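Local coordinates for enoyl-acyl carrier protein reductase (Uncultured bacterium, PDB 6KIA) that probably reduces the double bond of enoyl-acyl carrier protein substrates with NADH in bacterial fatty acid synthesis, and is linked to triclosan resistance, at residues Q132-K135 and D136-K140; L200-M203 and N204-E207; G219-A222 and I223-R226; K266-L269 and E270-A273. All blocks are in the same frame, centred on the assembly; numbering follows the deposited sequence.

Contact 1: Q132-K135 and D136-K140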
# COMPACT_ATOMS: atom_id res chain seq x y z
N GLN A 132 -15.40 -17.45 2.12
CA GLN A 132 -16.71 -17.38 2.75
C GLN A 132 -16.58 -16.90 4.19
O GLN A 132 -17.43 -16.14 4.68
CB GLN A 132 -17.40 -18.74 2.69
CG GLN A 132 -18.85 -18.72 3.19
CD GLN A 132 -19.73 -17.85 2.33
OE1 GLN A 132 -19.92 -18.13 1.14
NE2 GLN A 132 -20.26 -16.78 2.91
N ARG A 133 -15.51 -17.31 4.86
CA ARG A 133 -15.21 -16.78 6.18
C ARG A 133 -15.09 -15.26 6.17
O ARG A 133 -15.67 -14.58 7.03
CB ARG A 133 -13.93 -17.38 6.74
CG ARG A 133 -13.54 -16.80 8.08
CD ARG A 133 -12.25 -17.39 8.63
NE ARG A 133 -11.12 -17.23 7.72
CZ ARG A 133 -10.56 -16.08 7.41
NH1 ARG A 133 -11.03 -14.94 7.93
NH2 ARG A 133 -9.53 -16.05 6.57
N PHE A 134 -14.32 -14.73 5.21
CA PHE A 134 -14.14 -13.28 5.12
C PHE A 134 -15.45 -12.54 4.80
O PHE A 134 -15.75 -11.51 5.42
CB PHE A 134 -13.07 -12.91 4.08
CG PHE A 134 -12.68 -11.46 4.12
CD1 PHE A 134 -11.74 -11.00 5.05
CD2 PHE A 134 -13.24 -10.56 3.23
CE1 PHE A 134 -11.39 -9.65 5.08
CE2 PHE A 134 -12.87 -9.21 3.26
CZ PHE A 134 -11.95 -8.76 4.18
N LYS A 135 -16.23 -13.06 3.85
CA LYS A 135 -17.53 -12.44 3.54
C LYS A 135 -18.48 -12.44 4.74
O LYS A 135 -19.18 -11.45 4.99
CB LYS A 135 -18.20 -13.15 2.37
CG LYS A 135 -17.54 -12.94 1.01
CD LYS A 135 -18.34 -13.71 -0.03
CE LYS A 135 -17.82 -13.51 -1.44
NZ LYS A 135 -18.60 -14.33 -2.40
N ASP A 136 -18.51 -13.56 5.46
CA ASP A 136 -19.36 -13.68 6.63
C ASP A 136 -18.90 -12.68 7.71
O ASP A 136 -19.72 -12.04 8.38
CB ASP A 136 -19.31 -15.12 7.18
CG ASP A 136 -20.06 -16.12 6.30
OD1 ASP A 136 -20.83 -15.71 5.40
OD2 ASP A 136 -19.89 -17.34 6.51
N GLY A 137 -17.58 -12.53 7.84
CA GLY A 137 -17.02 -11.52 8.72
C GLY A 137 -17.45 -10.11 8.33
O GLY A 137 -17.88 -9.32 9.18
N VAL A 138 -17.33 -9.79 7.04
CA VAL A 138 -17.70 -8.48 6.54
C VAL A 138 -19.18 -8.21 6.83
O VAL A 138 -19.54 -7.11 7.20
CB VAL A 138 -17.42 -8.33 5.03
CG1 VAL A 138 -18.03 -7.03 4.49
CG2 VAL A 138 -15.94 -8.32 4.78
N ALA A 139 -20.02 -9.24 6.69
CA ALA A 139 -21.45 -9.08 6.99
C ALA A 139 -21.67 -8.77 8.47
O ALA A 139 -22.46 -7.86 8.79
CB ALA A 139 -22.22 -10.32 6.58
N LYS A 140 -20.99 -9.50 9.36
CA LYS A 140 -20.98 -9.16 10.79
C LYS A 140 -20.64 -7.70 11.07
O LYS A 140 -21.38 -6.98 11.77
CB LYS A 140 -19.98 -10.03 11.55
CG LYS A 140 -20.54 -11.13 12.43
CD LYS A 140 -20.27 -10.75 13.88
CE LYS A 140 -20.15 -11.94 14.81
NZ LYS A 140 -19.74 -11.51 16.18
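Phe134 and Val138, one helical turn apart, form the tight half of this contact. CG2 of Val138 lies 3.5 Å from CE2 of Phe134 and also presses on the turn beneath, 3.3 Å from Phe134 O. The ring gets there because its CG stands anti to the backbone N (chi1 -170°), which puts it beside its own carbonyl carbon, on the side of the following turn. The methyl approaches it obliquely. Both residues are buried: each packs on Phe25 of strand 21-25 and on Leu86, and Phe134 also reaches Thr212 of helix 196-219.

The other half is looser and faces solvent. There Gln132 NE2 donates to Asp136 OD1 over 2.8 Å, but the bond is bent, with an N-H...O angle of 142°. The acceptor lies near the amide plane of Gln132, whereas the donor meets OD1 from well above the carboxylate plane, 48° out of it. The same pair is joined through the backbone by Asp136 N to Gln132 O, 2.9 Å.

Arg133 leaves the turn altogether, forming a salt bridge with Asp93 and a hydrogen bond to Met87 O. Helix 120-146 thus has an apolar face against the sheet and a polar i to i+4 pair on its outer side, the amphipathic pattern of a helix flanking a Rossmann-type sheet, here with Phe134 about 5 Å from the bound NADH.

Contact 2: L200-M203 and N204-E207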
# COMPACT_ATOMS: atom_id res chain seq x y z
N LEU A 200 0.36 -20.08 -6.01
CA LEU A 200 -0.45 -20.04 -4.79
C LEU A 200 -0.38 -18.65 -4.14
O LEU A 200 -1.42 -18.07 -3.77
CB LEU A 200 0.04 -21.10 -3.81
CG LEU A 200 -0.60 -21.05 -2.43
CD1 LEU A 200 -2.12 -21.23 -2.57
CD2 LEU A 200 -0.01 -22.13 -1.54
N ILE A 201 0.84 -18.15 -4.01
CA ILE A 201 1.06 -16.82 -3.45
C ILE A 201 0.31 -15.74 -4.23
O ILE A 201 -0.35 -14.91 -3.63
CB ILE A 201 2.56 -16.49 -3.38
CG1 ILE A 201 3.23 -17.38 -2.33
CG2 ILE A 201 2.77 -15.00 -3.06
CD1 ILE A 201 4.73 -17.28 -2.33
N LEU A 202 0.37 -15.78 -5.56
CA LEU A 202 -0.37 -14.82 -6.39
C LEU A 202 -1.89 -14.92 -6.19
O LEU A 202 -2.58 -13.91 -6.22
CB LEU A 202 -0.02 -15.02 -7.86
CG LEU A 202 1.35 -14.54 -8.35
CD1 LEU A 202 1.60 -15.08 -9.74
CD2 LEU A 202 1.40 -13.03 -8.37
N MET A 203 -2.41 -16.14 -6.01
CA MET A 203 -3.83 -16.30 -5.69
C MET A 203 -4.18 -15.60 -4.36
O MET A 203 -5.20 -14.88 -4.22
CB MET A 203 -4.19 -17.78 -5.62
CG MET A 203 -4.00 -18.48 -6.94
SD MET A 203 -4.31 -20.25 -6.79
CE MET A 203 -5.63 -20.27 -5.60
N ASN A 204 -3.30 -15.78 -3.37
CA ASN A 204 -3.53 -15.16 -2.08
C ASN A 204 -3.44 -13.63 -2.16
O ASN A 204 -4.22 -12.92 -1.53
CB ASN A 204 -2.54 -15.68 -1.04
CG ASN A 204 -3.16 -15.83 0.34
OD1 ASN A 204 -4.38 -16.05 0.48
ND2 ASN A 204 -2.34 -15.71 1.37
N PHE A 205 -2.50 -13.14 -2.97
CA PHE A 205 -2.35 -11.70 -3.21
C PHE A 205 -3.64 -11.15 -3.82
O PHE A 205 -4.14 -10.11 -3.38
CB PHE A 205 -1.19 -11.38 -4.18
CG PHE A 205 0.20 -11.48 -3.58
CD1 PHE A 205 0.42 -11.93 -2.29
CD2 PHE A 205 1.31 -11.11 -4.35
CE1 PHE A 205 1.73 -12.01 -1.77
CE2 PHE A 205 2.62 -11.19 -3.85
CZ PHE A 205 2.82 -11.63 -2.56
N ASP A 206 -4.19 -11.83 -4.83
CA ASP A 206 -5.45 -11.35 -5.39
C ASP A 206 -6.51 -11.26 -4.30
O ASP A 206 -7.26 -10.28 -4.25
CB ASP A 206 -5.96 -12.27 -6.51
CG ASP A 206 -5.39 -11.94 -7.87
OD1 ASP A 206 -4.61 -10.96 -8.02
OD2 ASP A 206 -5.72 -12.68 -8.83
N GLU A 207 -6.56 -12.26 -3.42
CA GLU A 207 -7.61 -12.23 -2.38
C GLU A 207 -7.44 -11.05 -1.40
O GLU A 207 -8.40 -10.30 -1.13
CB GLU A 207 -7.63 -13.54 -1.58
CG GLU A 207 -8.19 -14.75 -2.30
CD GLU A 207 -9.50 -14.49 -3.03
OE1 GLU A 207 -10.31 -13.65 -2.56
OE2 GLU A 207 -9.76 -15.19 -4.04
O HOH W 1 -1.98 -11.87 -8.08
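Ile201 and Phe205 run alongside each other in the same direction from helix 196-219, and the phenyl ring can be followed outward atom by atom. Its CB sits 3.5 Å from Leu202 O. CG, placed anti to the carbonyl carbon by chi1 of -76°, lies 3.5 Å from Ile201 O, and CD1 is 3.4 Å from that same oxygen, so the base of the ring rests on the backbone carbonyl. Farther out the partner changes to the Ile201 methyl: CG2 is 3.4 Å from both CE1 and CZ of Phe205 and 3.9 Å from CE2, while CD2 has only a distant neighbour, Leu202 CD2 at 4.5 Å. The methyl stands over one face, 3.7 Å from the ring centroid and 25° off the normal, a CH-pi contact displaced from the ring centre.

The pair belongs to the regular i to i+4 spacing of an alpha-helix in the Rossmann-type domain, and Phe205 N duly donates to Ile201 O. The ring also packs on Thr261 and Gln262, while Ile201 reaches Pro166.

Two polar residues leave the helix on other sides. Asn204 is buried and held by Gly164 O, Asp91 and Phe90 N; Glu207 forms a salt bridge with Arg127. At Asp206 a water spans the turn instead, donating to Leu202 O and to Asp206 OD1, each at 2.8 Å, while Leu202 O also accepts from Asp206 N.

Contact 3: G219-A222 and I223-R226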
# COMPACT_ATOMS: atom_id res chain seq x y z
N GLY A 219 -20.30 -5.70 0.56
CA GLY A 219 -20.71 -5.89 1.94
C GLY A 219 -21.37 -4.65 2.52
O GLY A 219 -22.26 -4.76 3.37
N SER A 220 -20.98 -3.47 2.02
CA SER A 220 -21.52 -2.21 2.54
C SER A 220 -22.69 -1.67 1.72
O SER A 220 -23.14 -0.53 1.92
CB SER A 220 -20.40 -1.17 2.62
OG SER A 220 -19.88 -0.89 1.32
N ALA A 221 -23.21 -2.49 0.80
CA ALA A 221 -24.22 -2.04 -0.15
C ALA A 221 -25.49 -1.53 0.50
O ALA A 221 -26.06 -0.53 0.05
CB ALA A 221 -24.57 -3.18 -1.13
N ALA A 222 -25.96 -2.22 1.55
CA ALA A 222 -27.20 -1.84 2.23
C ALA A 222 -27.03 -0.49 2.93
O ALA A 222 -27.90 0.39 2.85
CB ALA A 222 -27.62 -2.90 3.22
N ILE A 223 -25.90 -0.33 3.60
CA ILE A 223 -25.57 0.95 4.21
C ILE A 223 -25.52 2.06 3.17
O ILE A 223 -26.11 3.13 3.36
CB ILE A 223 -24.19 0.88 4.94
CG1 ILE A 223 -24.28 -0.07 6.14
CG2 ILE A 223 -23.77 2.25 5.40
CD1 ILE A 223 -22.92 -0.38 6.79
N ARG A 224 -24.80 1.80 2.08
CA ARG A 224 -24.66 2.75 0.97
C ARG A 224 -26.03 3.20 0.46
O ARG A 224 -26.28 4.40 0.30
CB ARG A 224 -23.82 2.15 -0.17
CG ARG A 224 -23.59 3.12 -1.30
CD ARG A 224 -22.57 2.59 -2.34
NE ARG A 224 -23.06 1.42 -3.08
CZ ARG A 224 -22.63 0.18 -2.90
NH1 ARG A 224 -21.69 -0.08 -1.99
NH2 ARG A 224 -23.13 -0.82 -3.62
N ALA A 225 -26.89 2.23 0.16
CA ALA A 225 -28.23 2.54 -0.33
C ALA A 225 -29.02 3.40 0.66
O ALA A 225 -29.67 4.38 0.27
CB ALA A 225 -28.98 1.26 -0.62
N ARG A 226 -28.95 3.06 1.94
CA ARG A 226 -29.76 3.78 2.92
C ARG A 226 -29.26 5.22 3.06
O ARG A 226 -30.06 6.17 3.15
CB ARG A 226 -29.77 3.04 4.27
CG ARG A 226 -30.25 3.88 5.46
CD ARG A 226 -30.27 3.11 6.77
NE ARG A 226 -28.93 2.73 7.24
CZ ARG A 226 -28.15 3.55 7.93
NH1 ARG A 226 -28.56 4.78 8.21
NH2 ARG A 226 -26.95 3.14 8.34
O HOH W 2 -24.40 -2.76 4.37
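From Ser220 O a hydrogen bond of 2.9 Å to Arg224 N opens the first turn of helix 221-229, just after the chain has left helical geometry at Ser220 (phi -96°, psi 11°). The motif is a helix-to-helix junction: Ser220 follows the last residue of helix 196-219 and takes the N-cap position of the next helix, although its side chain makes no capping bond.

Arg224 folds back over this junction. Its chain bends at chi3 (67°), which lays one face of the guanidinium against Ala221, with NH1 3.7 Å from Ala221 CA and NH2 3.7 Å from Ala221 CB. Ser220 OG sits at the edge of the group, near its plane, but is 3.9 Å from NH1. Tyr236 OH ties the two together, since it is hydrogen-bonded to Ser220 OG and to Arg224 NH1; the latter also reaches Ile217 O.

Ile223 turns to helix 120-146, packing on Met142 and Leu145, and Arg226 joins the same helix by a salt bridge to Asp146, with a second to Asp151. At the start of the new helix a water closes the step, donating to Gly219 O at 3.1 Å and accepting from Ile223 N at 3.0 Å.

Contact 4: K266-L269 and E270-A273. With NAI (1,4-dihydronicotinamide adenine dinucleotide), chain D.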
# COMPACT_ATOMS: atom_id res chain seq x y z
N LYS A 266 -2.74 -5.47 -7.80
CA LYS A 266 -3.05 -4.03 -7.81
C LYS A 266 -3.83 -3.64 -9.08
O LYS A 266 -4.64 -2.72 -9.06
CB LYS A 266 -1.78 -3.18 -7.69
CG LYS A 266 -1.12 -3.23 -6.28
CD LYS A 266 -2.09 -2.65 -5.23
CE LYS A 266 -1.40 -2.47 -3.88
NZ LYS A 266 -2.29 -1.99 -2.78
N MET A 267 -3.57 -4.32 -10.21
CA MET A 267 -4.35 -3.99 -11.40
C MET A 267 -5.77 -4.56 -11.30
O MET A 267 -6.73 -3.98 -11.83
CB MET A 267 -3.63 -4.46 -12.67
CG MET A 267 -2.46 -3.55 -12.98
SD MET A 267 -1.58 -3.99 -14.51
CE MET A 267 -0.84 -5.54 -14.04
N ARG A 268 -5.91 -5.67 -10.59
CA ARG A 268 -7.25 -6.20 -10.34
C ARG A 268 -8.03 -5.25 -9.41
O ARG A 268 -9.23 -5.02 -9.60
CB ARG A 268 -7.17 -7.59 -9.72
CG ARG A 268 -8.51 -8.26 -9.55
CD ARG A 268 -8.36 -9.67 -9.01
NE ARG A 268 -9.66 -10.33 -8.93
CZ ARG A 268 -10.24 -10.98 -9.94
NH1 ARG A 268 -9.61 -11.11 -11.11
NH2 ARG A 268 -11.43 -11.53 -9.77
N LEU A 269 -7.33 -4.67 -8.45
CA LEU A 269 -7.91 -3.65 -7.57
C LEU A 269 -8.44 -2.47 -8.37
O LEU A 269 -9.58 -2.00 -8.16
CB LEU A 269 -6.86 -3.18 -6.56
CG LEU A 269 -7.25 -2.06 -5.59
CD1 LEU A 269 -8.24 -2.59 -4.55
CD2 LEU A 269 -6.00 -1.47 -4.94
N GLU A 270 -7.63 -1.99 -9.31
CA GLU A 270 -8.06 -0.92 -10.21
C GLU A 270 -9.32 -1.32 -10.98
O GLU A 270 -10.27 -0.53 -11.08
CB GLU A 270 -6.94 -0.58 -11.19
CG GLU A 270 -5.76 0.09 -10.53
CD GLU A 270 -4.58 0.21 -11.46
OE1 GLU A 270 -4.56 -0.48 -12.50
OE2 GLU A 270 -3.66 0.98 -11.12
N ARG A 271 -9.33 -2.53 -11.53
CA ARG A 271 -10.50 -2.98 -12.28
C ARG A 271 -11.78 -3.03 -11.42
O ARG A 271 -12.86 -2.70 -11.89
CB ARG A 271 -10.26 -4.34 -12.93
CG ARG A 271 -9.25 -4.29 -14.06
CD ARG A 271 -9.23 -5.57 -14.90
NE ARG A 271 -9.02 -6.80 -14.13
CZ ARG A 271 -7.83 -7.29 -13.80
NH1 ARG A 271 -6.72 -6.65 -14.16
NH2 ARG A 271 -7.75 -8.43 -13.12
N ILE A 272 -11.64 -3.45 -10.17
CA ILE A 272 -12.78 -3.45 -9.25
C ILE A 272 -13.32 -2.02 -9.08
O ILE A 272 -14.55 -1.79 -9.15
CB ILE A 272 -12.39 -4.05 -7.88
CG1 ILE A 272 -12.15 -5.56 -8.01
CG2 ILE A 272 -13.47 -3.78 -6.82
CD1 ILE A 272 -11.37 -6.17 -6.86
N ALA A 273 -12.42 -1.06 -8.90
CA ALA A 273 -12.84 0.35 -8.80
C ALA A 273 -13.55 0.83 -10.06
O ALA A 273 -14.57 1.53 -9.99
CB ALA A 273 -11.65 1.27 -8.51
PA NAI D . 1.22 -1.36 6.36
O1A NAI D . 1.16 -0.29 7.41
O2A NAI D . 1.93 -2.64 6.73
O5B NAI D . -0.28 -1.64 5.90
C5B NAI D . -0.65 -2.93 5.45
C4B NAI D . -2.20 -2.93 5.57
O4B NAI D . -2.66 -4.28 4.96
C3B NAI D . -2.61 -2.89 6.79
O3B NAI D . -3.81 -2.04 6.96
C2B NAI D . -2.97 -4.46 7.16
O2B NAI D . -3.86 -4.50 8.33
C1B NAI D . -3.50 -4.91 6.07
N9A NAI D . -3.23 -6.35 5.89
C8A NAI D . -2.13 -7.09 5.67
N7A NAI D . -2.50 -8.37 5.59
C5A NAI D . -3.84 -8.43 5.76
C6A NAI D . -4.65 -9.55 5.77
N6A NAI D . -4.41 -10.95 5.61
N1A NAI D . -5.97 -9.37 5.97
C2A NAI D . -6.48 -8.11 6.16
N3A NAI D . -5.66 -6.99 6.15
C4A NAI D . -4.32 -7.18 5.95
O3 NAI D . 1.97 -0.81 5.00
PN NAI D . 1.45 0.22 3.87
O1N NAI D . 1.07 1.53 4.49
O2N NAI D . 2.62 0.31 2.91
O5D NAI D . 0.19 -0.45 3.17
C5D NAI D . -1.07 0.21 3.10
C4D NAI D . -1.49 0.26 1.62
O4D NAI D . -0.69 1.08 0.97
C3D NAI D . -1.29 -1.10 0.95
O3D NAI D . -2.40 -1.49 0.21
C2D NAI D . -0.11 -0.81 -0.00
O2D NAI D . -0.09 -1.82 -1.07
C1D NAI D . -0.34 0.41 -0.41
N1N NAI D . 0.83 1.08 -0.98
C2N NAI D . 2.07 1.00 -0.38
C3N NAI D . 3.18 1.60 -0.99
C7N NAI D . 4.56 1.56 -0.34
O7N NAI D . 5.57 1.80 -0.99
N7N NAI D . 4.65 1.25 1.04
C4N NAI D . 3.06 2.30 -2.18
C5N NAI D . 1.79 2.42 -2.75
C6N NAI D . 0.69 1.80 -2.15
O HOH W 3 -5.72 -1.92 -14.32
O HOH W 4 -6.64 -10.76 -12.12
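Arg271 bends back along helix 263-278 onto Arg268, in a run of regular i to i+4 turns beside the cofactor site of this Rossmann-type domain. Backbone bonds come first: Glu270, Arg271, Ile272 and Ala273 each donate to the carbonyl four residues earlier.

Packing and charge meet at the two arginines. The bend of Arg271 at chi3 (-54°) puts one face of its guanidinium over the backbone, its plane passing 3.5 Å from Arg268 CA, and brings NH2 within 3.5 Å of Arg268 CB. The guanidinium planes are 80° apart, and Arg268 NH1 approaches the edge of the Arg271 group, 3.8 Å from its NH2. These like charges are bridged by a water that accepts from Arg268 NH1 at 3.2 Å and, more weakly, from Arg271 NH2. Arg268 NE is held by Asn211, and Asp206 packs on the aliphatic part of Arg268.

The buried Glu270 carboxylate is held at both oxygens. OE2 bonds to His242 and Asn287, whereas OE1 takes a 2.6 Å bond from a water that also donates weakly to Met267 O.

Cofactor binding falls to Lys266, whose chain turns at chi2 (-62°) and then runs out straight, away from the helix. NZ also bonds to Tyr239 O, which helps to fix it; its hold on the nicotinamide ribose resembles that of the lysine of short-chain dehydrogenases. NZ donates to both ribose hydroxyls of NADH, 3.0 Å to O3D and 2.8 Å to O2D.

In the fold
The four contacts follow in series along the chain and are local i to i+4 contacts on helices around the NADH-binding sheet. Contact 1 lies on helix 120-146, contact 2 on helix 196-219, contact 3 at the junction of that helix with 221-229, and contact 4 on helix 263-278. Two pairs touch: Val138 CG1 packs 3.9 Å from Gly219 CA between contacts 1 and 3, and Asp206 CG lies 3.9 Å from Arg268 CD between contacts 2 and 4. Helix 196-219 is therefore the common element. Contacts 2 and 3, with centres about 27 Å apart, lie towards its start and just past its end. Among the four, contact 4 bonds NADH directly, through Lys266.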